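Local structure of meta cleavage compound hydrolase (Janthinobacterium, 1J1I) at residues Asp97-Ala101 with Met102-Gly106; Lys196-Val199 with Ala200-Trp204; Ala241-Phe244 with Leu245-Asp249. The protein hydrolyses a carbon-carbon bond of the meta-cleavage compound formed during carbazole breakdown, releasing anthranilate, as a serine hydrolase of the alpha/beta-hydrolase fold. All coordinates share one frame; numbering follows the deposited sequence.

Contact 1: residues Asp97-Ala101 with Met102-Gly106; sequences DFIKA and MNFDG
Met102 folds back over the ring of Phe98, four residues earlier, just where helix 88-101 gives out. Its CB sits 3.5 Å from Phe98 O and, on another side, lies over one face of the Phe104 ring, offset toward the rim, so the start of this side chain is wedged between the last helical turn and the loop that follows. Met102 CG comes next and does most of the touching: with chi1 at -76° it stands beside the backbone N. That brings Met102 CG over the face of the ring, 3.6 Å from Phe98 CZ, a CH-pi contact. The chain then bends at chi2 and chi3, and Met102 SD approaches the same ring obliquely, 3.9 Å from Phe98 CZ, making a Met-aromatic contact. The two side chains run side by side in the same direction, toward strands 26-33 and 67-71, where Phe98 meets Tyr30 edge-to-face and packs on Ile69.

The backbone ties off the turn at the same residue. Met102 N donates to Phe98 O at 2.9 Å and, more weakly, to Ile99 O. Phe104 then crosses Ile99 at about a right angle, its CD1 4.1 Å from Ile99 CG2; both side chains also pack on Ile40 of strand 38-42. Asn103 points away, and its OD1 is taken by Arg67. With Met102 leaving helical geometry, this is the C-terminal end of a helix turning into the loop that leads to strand 108-113, a helix-to-strand connection of the alpha/beta-hydrolase fold.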
loop_
_atom_site.group_PDB
_atom_site.type_symbol
_atom_site.label_atom_id
_atom_site.label_comp_id
_atom_site.label_asym_id
_atom_site.label_seq_id
_atom_site.Cartn_x
_atom_site.Cartn_y
_atom_site.Cartn_z
ATOM N N ASP A 97 -22.581 -6.402 -18.693
ATOM C CA ASP A 97 -23.808 -7.188 -18.714
ATOM C C ASP A 97 -23.930 -8.091 -17.483
ATOM O O ASP A 97 -25.020 -8.255 -16.934
ATOM C CB ASP A 97 -23.886 -8.026 -20.005
ATOM C CG ASP A 97 -23.972 -7.165 -21.268
ATOM O OD1 ASP A 97 -24.241 -5.952 -21.162
ATOM O OD2 ASP A 97 -23.783 -7.700 -22.379
ATOM N N PHE A 98 -22.814 -8.666 -17.041
ATOM C CA PHE A 98 -22.830 -9.524 -15.860
ATOM C C PHE A 98 -23.255 -8.711 -14.642
ATOM O O PHE A 98 -24.112 -9.134 -13.872
ATOM C CB PHE A 98 -21.447 -10.132 -15.614
ATOM C CG PHE A 98 -21.350 -10.926 -14.336
ATOM C CD1 PHE A 98 -20.742 -10.381 -13.210
ATOM C CD2 PHE A 98 -21.867 -12.219 -14.261
ATOM C CE1 PHE A 98 -20.643 -11.108 -12.020
ATOM C CE2 PHE A 98 -21.779 -12.960 -13.077
ATOM C CZ PHE A 98 -21.161 -12.400 -11.950
ATOM N N ILE A 99 -22.650 -7.541 -14.474
ATOM C CA ILE A 99 -22.993 -6.681 -13.349
ATOM C C ILE A 99 -24.490 -6.365 -13.355
ATOM O O ILE A 99 -25.165 -6.516 -12.337
ATOM C CB ILE A 99 -22.164 -5.377 -13.386
ATOM C CG1 ILE A 99 -20.698 -5.704 -13.068
ATOM C CG2 ILE A 99 -22.699 -4.376 -12.378
ATOM C CD1 ILE A 99 -19.748 -4.550 -13.274
ATOM N N LYS A 100 -25.007 -5.946 -14.507
ATOM C CA LYS A 100 -26.426 -5.620 -14.635
ATOM C C LYS A 100 -27.313 -6.839 -14.361
ATOM O O LYS A 100 -28.341 -6.728 -13.696
ATOM C CB LYS A 100 -26.721 -5.091 -16.042
ATOM C CG LYS A 100 -25.917 -3.862 -16.433
ATOM C CD LYS A 100 -26.198 -2.691 -15.511
ATOM C CE LYS A 100 -27.622 -2.189 -15.664
ATOM N NZ LYS A 100 -27.902 -1.751 -17.058
ATOM N N ALA A 101 -26.911 -7.996 -14.883
ATOM C CA ALA A 101 -27.670 -9.231 -14.705
ATOM C C ALA A 101 -27.691 -9.711 -13.255
ATOM O O ALA A 101 -28.621 -10.411 -12.838
ATOM C CB ALA A 101 -27.104 -10.324 -15.609
ATOM N N MET A 102 -26.662 -9.357 -12.490
ATOM C CA MET A 102 -26.603 -9.756 -11.090
ATOM C C MET A 102 -27.577 -8.923 -10.259
ATOM O O MET A 102 -28.047 -7.873 -10.694
ATOM C CB MET A 102 -25.177 -9.608 -10.546
ATOM C CG MET A 102 -24.227 -10.710 -11.008
ATOM S SD MET A 102 -24.791 -12.369 -10.528
ATOM C CE MET A 102 -24.363 -12.374 -8.792
ATOM N N ASN A 103 -27.894 -9.406 -9.064
ATOM C CA ASN A 103 -28.825 -8.702 -8.197
ATOM C C ASN A 103 -28.109 -7.772 -7.225
ATOM O O ASN A 103 -27.950 -8.090 -6.043
ATOM C CB ASN A 103 -29.706 -9.715 -7.445
ATOM C CG ASN A 103 -28.901 -10.717 -6.629
ATOM O OD1 ASN A 103 -27.844 -11.189 -7.060
ATOM N ND2 ASN A 103 -29.414 -11.067 -5.450
ATOM N N PHE A 104 -27.677 -6.622 -7.738
ATOM C CA PHE A 104 -26.978 -5.631 -6.925
ATOM C C PHE A 104 -27.865 -4.423 -6.667
ATOM O O PHE A 104 -28.458 -3.870 -7.590
ATOM C CB PHE A 104 -25.702 -5.181 -7.633
ATOM C CG PHE A 104 -24.719 -6.289 -7.864
ATOM C CD1 PHE A 104 -23.957 -6.322 -9.026
ATOM C CD2 PHE A 104 -24.533 -7.285 -6.911
ATOM C CE1 PHE A 104 -23.021 -7.330 -9.238
ATOM C CE2 PHE A 104 -23.600 -8.298 -7.111
ATOM C CZ PHE A 104 -22.841 -8.319 -8.280
ATOM N N ASP A 105 -27.948 -4.006 -5.408
ATOM C CA ASP A 105 -28.771 -2.857 -5.043
ATOM C C ASP A 105 -28.104 -1.545 -5.428
ATOM O O ASP A 105 -28.782 -0.537 -5.641
ATOM C CB ASP A 105 -29.051 -2.846 -3.535
ATOM C CG ASP A 105 -29.623 -4.157 -3.036
ATOM O OD1 ASP A 105 -30.560 -4.681 -3.676
ATOM O OD2 ASP A 105 -29.142 -4.658 -1.997
ATOM N N GLY A 106 -26.776 -1.558 -5.511
ATOM C CA GLY A 106 -26.050 -0.350 -5.861
ATOM C C GLY A 106 -24.780 -0.618 -6.647
ATOM O O GLY A 106 -24.730 -1.526 -7.476
#

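Contact 2: residues Lys196-Val199 with Ala200-Trp204; sequences KAYV and ATMQW
Tyr198 and Met202, one turn apart on helix 192-208, carry this contact, and their torsions bring them together. The helix lies between strands 131-137 and 225-230 in sequence, probably in the lid of the alpha/beta-hydrolase fold; Met202's side chain is about 10 Å from that of Ser114, probably an active-site residue. Tyr198 sends its ring off anti to the backbone N (chi1 176°), while Met202 CG stands beside its own N at -64°, so the methionine reaches back over the ring. Met202 CG lies over one face, 3.4 Å from Tyr198 CZ, a CH-pi contact. Bends at chi2 and chi3 then bring Met202 SD in obliquely, 3.8 Å from Tyr198 CE1, a Met-aromatic contact.

Thr201 turns inward to the backbone instead. Its OG1 donates to Ala197 O at 2.9 Å from above the carbonyl plane. Thr201 N reaches Ala197 O at 2.8 Å from the opposite face, so two donors of one residue grip a single acceptor. Gln203 is extended, its NE2 bonded to Glu207 a turn on.

Chemically, the threonine hydroxyl is satisfied within its own helix, whereas tyrosine and methionine meet through carbon and polarisable sulfur, a contact probably dominated by dispersion, with no full charge involved.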
loop_
_atom_site.group_PDB
_atom_site.type_symbol
_atom_site.label_atom_id
_atom_site.label_comp_id
_atom_site.label_asym_id
_atom_site.label_seq_id
_atom_site.Cartn_x
_atom_site.Cartn_y
_atom_site.Cartn_z
ATOM N N LYS A 196 -9.922 -23.333 -27.648
ATOM C CA LYS A 196 -10.294 -22.648 -28.881
ATOM C C LYS A 196 -10.562 -21.165 -28.623
ATOM O O LYS A 196 -10.127 -20.305 -29.393
ATOM C CB LYS A 196 -11.535 -23.295 -29.500
ATOM C CG LYS A 196 -11.975 -22.664 -30.815
ATOM C CD LYS A 196 -13.185 -23.385 -31.403
ATOM C CE LYS A 196 -13.623 -22.774 -32.729
ATOM N NZ LYS A 196 -14.065 -21.357 -32.589
ATOM N N ALA A 197 -11.286 -20.870 -27.549
ATOM C CA ALA A 197 -11.587 -19.484 -27.205
ATOM C C ALA A 197 -10.304 -18.759 -26.808
ATOM O O ALA A 197 -10.126 -17.580 -27.115
ATOM C CB ALA A 197 -12.599 -19.425 -26.061
ATOM N N TYR A 198 -9.409 -19.470 -26.127
ATOM C CA TYR A 198 -8.146 -18.880 -25.697
ATOM C C TYR A 198 -7.309 -18.488 -26.909
ATOM O O TYR A 198 -6.705 -17.418 -26.942
ATOM C CB TYR A 198 -7.353 -19.867 -24.840
ATOM C CG TYR A 198 -5.993 -19.339 -24.458
ATOM C CD1 TYR A 198 -5.864 -18.280 -23.559
ATOM C CD2 TYR A 198 -4.834 -19.867 -25.027
ATOM C CE1 TYR A 198 -4.620 -17.756 -23.238
ATOM C CE2 TYR A 198 -3.577 -19.349 -24.708
ATOM C CZ TYR A 198 -3.481 -18.294 -23.814
ATOM O OH TYR A 198 -2.249 -17.771 -23.494
ATOM N N VAL A 199 -7.270 -19.369 -27.902
ATOM C CA VAL A 199 -6.516 -19.094 -29.112
ATOM C C VAL A 199 -7.064 -17.857 -29.804
ATOM O O VAL A 199 -6.299 -17.004 -30.251
ATOM C CB VAL A 199 -6.566 -20.291 -30.087
ATOM C CG1 VAL A 199 -6.020 -19.880 -31.453
ATOM C CG2 VAL A 199 -5.753 -21.442 -29.520
ATOM N N ALA A 200 -8.388 -17.760 -29.890
ATOM C CA ALA A 200 -9.030 -16.611 -30.525
ATOM C C ALA A 200 -8.761 -15.341 -29.720
ATOM O O ALA A 200 -8.525 -14.274 -30.288
ATOM C CB ALA A 200 -10.531 -16.843 -30.642
ATOM N N THR A 201 -8.801 -15.461 -28.396
ATOM C CA THR A 201 -8.543 -14.321 -27.518
ATOM C C THR A 201 -7.126 -13.777 -27.749
ATOM O O THR A 201 -6.933 -12.571 -27.918
ATOM C CB THR A 201 -8.710 -14.724 -26.021
ATOM O OG1 THR A 201 -10.092 -15.006 -25.752
ATOM C CG2 THR A 201 -8.235 -13.612 -25.100
ATOM N N MET A 202 -6.139 -14.671 -27.761
ATOM C CA MET A 202 -4.748 -14.270 -27.966
ATOM C C MET A 202 -4.480 -13.743 -29.370
ATOM O O MET A 202 -3.623 -12.881 -29.567
ATOM C CB MET A 202 -3.804 -15.439 -27.666
ATOM C CG MET A 202 -3.837 -15.897 -26.217
ATOM S SD MET A 202 -3.774 -14.498 -25.067
ATOM C CE MET A 202 -2.130 -13.874 -25.369
ATOM N N GLN A 203 -5.220 -14.259 -30.345
ATOM C CA GLN A 203 -5.057 -13.834 -31.730
ATOM C C GLN A 203 -5.383 -12.353 -31.880
ATOM O O GLN A 203 -4.618 -11.599 -32.483
ATOM C CB GLN A 203 -5.970 -14.652 -32.646
ATOM C CG GLN A 203 -5.775 -14.361 -34.125
ATOM C CD GLN A 203 -6.767 -15.103 -34.995
ATOM O OE1 GLN A 203 -7.094 -16.258 -34.727
ATOM N NE2 GLN A 203 -7.242 -14.449 -36.051
ATOM N N TRP A 204 -6.521 -11.936 -31.330
ATOM C CA TRP A 204 -6.920 -10.538 -31.415
ATOM C C TRP A 204 -5.887 -9.641 -30.739
ATOM O O TRP A 204 -5.500 -8.611 -31.278
ATOM C CB TRP A 204 -8.279 -10.316 -30.747
ATOM C CG TRP A 204 -8.736 -8.903 -30.861
ATOM C CD1 TRP A 204 -9.369 -8.326 -31.931
ATOM C CD2 TRP A 204 -8.534 -7.857 -29.904
ATOM N NE1 TRP A 204 -9.571 -6.989 -31.695
ATOM C CE2 TRP A 204 -9.067 -6.670 -30.454
ATOM C CE3 TRP A 204 -7.950 -7.804 -28.627
ATOM C CZ2 TRP A 204 -9.040 -5.443 -29.780
ATOM C CZ3 TRP A 204 -7.919 -6.581 -27.950
ATOM C CH2 TRP A 204 -8.462 -5.421 -28.529
#

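Contact 3: residues Ala241-Phe244 with Leu245-Asp249; sequences AYKF and LDLID
Phe244 and Ile248 close the last turn of helix 238-247, the helix of a beta-alpha-beta crossover that links the parallel strands 225-230 and 251-256 of the alpha/beta-hydrolase sheet. Ile248 is the first residue to leave helical geometry, yet its N still donates to Phe244 O at 2.8 Å in a nearly straight bond, the N-H...O angle being 170°. Earlier in the helix, Leu245 N gives its hydrogen to Ala241 O at 2.8 Å, and Leu247 N, just before Ile248, to Lys243 O at 3.0 Å.

Asp246 N is held less firmly. It is shared between Tyr242 O and Lys243 O, both weak bonds, so Lys243 O takes a second, poorly angled donor besides Leu247 N.

Several acceptors toward the end of the helix are met from outside this turn. Leu245 O receives Lys231 NZ of the second subunit, and Ile248 O accepts from Ser251 OG as the chain enters strand 251-256. Asp249 OD2 bonds to His258 of the second subunit. Tyr242 stacks on Tyr242 of that subunit and packs on its Leu245, so this face of the helix helps to form the dimer interface. Leu245, which meets Tyr242 of the second subunit, has CG beside the backbone N (chi1 -70°), and Leu245 CG drops to 3.2 Å from Ala241 O.

Phe244, Leu247 and Ile248 turn to the interior of the subunit. Phe244 packs on Val227, Leu142 and Ile218, and Ile218 also touches Leu247 and Ile248. Lys243 crosses Leu247 at a slant, its CG 4.0 Å from Leu247 CD1. Phe244 and Ile248 run side by side, and Ile248 CD1 approaches the ring obliquely, 4.1 Å from Phe244 CD2.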
loop_
_atom_site.group_PDB
_atom_site.type_symbol
_atom_site.label_atom_id
_atom_site.label_comp_id
_atom_site.label_asym_id
_atom_site.label_seq_id
_atom_site.Cartn_x
_atom_site.Cartn_y
_atom_site.Cartn_z
ATOM N N ALA A 241 3.277 0.492 -12.508
ATOM C CA ALA A 241 2.441 0.910 -11.390
ATOM C C ALA A 241 2.633 2.405 -11.169
ATOM O O ALA A 241 1.670 3.148 -10.952
ATOM C CB ALA A 241 2.824 0.135 -10.128
ATOM N N TYR A 242 3.886 2.844 -11.231
ATOM C CA TYR A 242 4.196 4.250 -11.025
ATOM C C TYR A 242 3.496 5.090 -12.090
ATOM O O TYR A 242 3.043 6.201 -11.811
ATOM C CB TYR A 242 5.717 4.467 -11.060
ATOM C CG TYR A 242 6.477 3.643 -10.026
ATOM C CD1 TYR A 242 7.840 3.389 -10.173
ATOM C CD2 TYR A 242 5.826 3.101 -8.915
ATOM C CE1 TYR A 242 8.538 2.609 -9.242
ATOM C CE2 TYR A 242 6.514 2.320 -7.977
ATOM C CZ TYR A 242 7.869 2.079 -8.151
ATOM O OH TYR A 242 8.557 1.307 -7.234
ATOM N N LYS A 243 3.396 4.560 -13.308
ATOM C CA LYS A 243 2.722 5.298 -14.368
ATOM C C LYS A 243 1.212 5.329 -14.103
ATOM O O LYS A 243 0.568 6.355 -14.313
ATOM C CB LYS A 243 3.017 4.682 -15.737
ATOM C CG LYS A 243 2.560 5.558 -16.896
ATOM C CD LYS A 243 3.013 4.996 -18.239
ATOM C CE LYS A 243 2.696 5.959 -19.377
ATOM N NZ LYS A 243 3.170 5.439 -20.692
ATOM N N PHE A 244 0.647 4.212 -13.647
ATOM C CA PHE A 244 -0.785 4.169 -13.329
ATOM C C PHE A 244 -1.072 5.198 -12.238
ATOM O O PHE A 244 -2.082 5.902 -12.277
ATOM C CB PHE A 244 -1.205 2.792 -12.800
ATOM C CG PHE A 244 -1.570 1.798 -13.869
ATOM C CD1 PHE A 244 -0.892 0.591 -13.967
ATOM C CD2 PHE A 244 -2.612 2.055 -14.757
ATOM C CE1 PHE A 244 -1.242 -0.355 -14.936
ATOM C CE2 PHE A 244 -2.971 1.117 -15.729
ATOM C CZ PHE A 244 -2.285 -0.088 -15.819
ATOM N N LEU A 245 -0.178 5.273 -11.256
ATOM C CA LEU A 245 -0.335 6.202 -10.140
ATOM C C LEU A 245 -0.298 7.658 -10.590
ATOM O O LEU A 245 -0.933 8.518 -9.987
ATOM C CB LEU A 245 0.745 5.930 -9.079
ATOM C CG LEU A 245 0.561 4.609 -8.316
ATOM C CD1 LEU A 245 1.748 4.364 -7.389
ATOM C CD2 LEU A 245 -0.730 4.658 -7.509
ATOM N N ASP A 246 0.438 7.925 -11.662
ATOM C CA ASP A 246 0.543 9.269 -12.210
ATOM C C ASP A 246 -0.717 9.619 -13.017
ATOM O O ASP A 246 -1.213 10.746 -12.970
ATOM C CB ASP A 246 1.775 9.350 -13.113
ATOM C CG ASP A 246 1.991 10.732 -13.680
ATOM O OD1 ASP A 246 2.223 11.673 -12.890
ATOM O OD2 ASP A 246 1.926 10.877 -14.918
ATOM N N LEU A 247 -1.242 8.633 -13.737
ATOM C CA LEU A 247 -2.419 8.825 -14.584
ATOM C C LEU A 247 -3.771 8.840 -13.881
ATOM O O LEU A 247 -4.638 9.646 -14.218
ATOM C CB LEU A 247 -2.438 7.750 -15.669
ATOM C CG LEU A 247 -1.238 7.760 -16.617
ATOM C CD1 LEU A 247 -1.244 6.494 -17.451
ATOM C CD2 LEU A 247 -1.289 9.006 -17.496
ATOM N N ILE A 248 -3.963 7.940 -12.922
ATOM C CA ILE A 248 -5.232 7.862 -12.208
ATOM C C ILE A 248 -5.221 8.798 -10.991
ATOM O O ILE A 248 -4.510 8.569 -10.010
ATOM C CB ILE A 248 -5.510 6.400 -11.796
ATOM C CG1 ILE A 248 -5.457 5.512 -13.046
ATOM C CG2 ILE A 248 -6.885 6.279 -11.132
ATOM C CD1 ILE A 248 -5.607 4.023 -12.774
ATOM N N ASP A 249 -6.018 9.858 -11.059
ATOM C CA ASP A 249 -6.052 10.846 -9.983
ATOM C C ASP A 249 -6.404 10.346 -8.587
ATOM O O ASP A 249 -5.822 10.804 -7.603
ATOM C CB ASP A 249 -6.997 11.993 -10.329
ATOM C CG ASP A 249 -6.770 13.204 -9.442
ATOM O OD1 ASP A 249 -5.709 13.845 -9.581
ATOM O OD2 ASP A 249 -7.634 13.504 -8.600
#

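How the contacts relate
The three contacts follow one another along the chain without overlap: at the end of helix 88-101, within helix 192-208, and at the end of helix 238-247. Their centres lie 27 to 29 Å apart, and the nearest atoms of any two are about 15 Å or more from each other. Contacts 1 and 3 flank the central mixed sheet: contact 1 packs against strands from 17-23 to 38-42, contact 3 against 225-230 and 251-256 at the other end, where the second subunit joins. Contact 2 lies outside these flanking layers, between strands 131-137 and 225-230 in sequence; its Thr201 and Trp204 rest on the start of helix 88-101, whose far end carries contact 1.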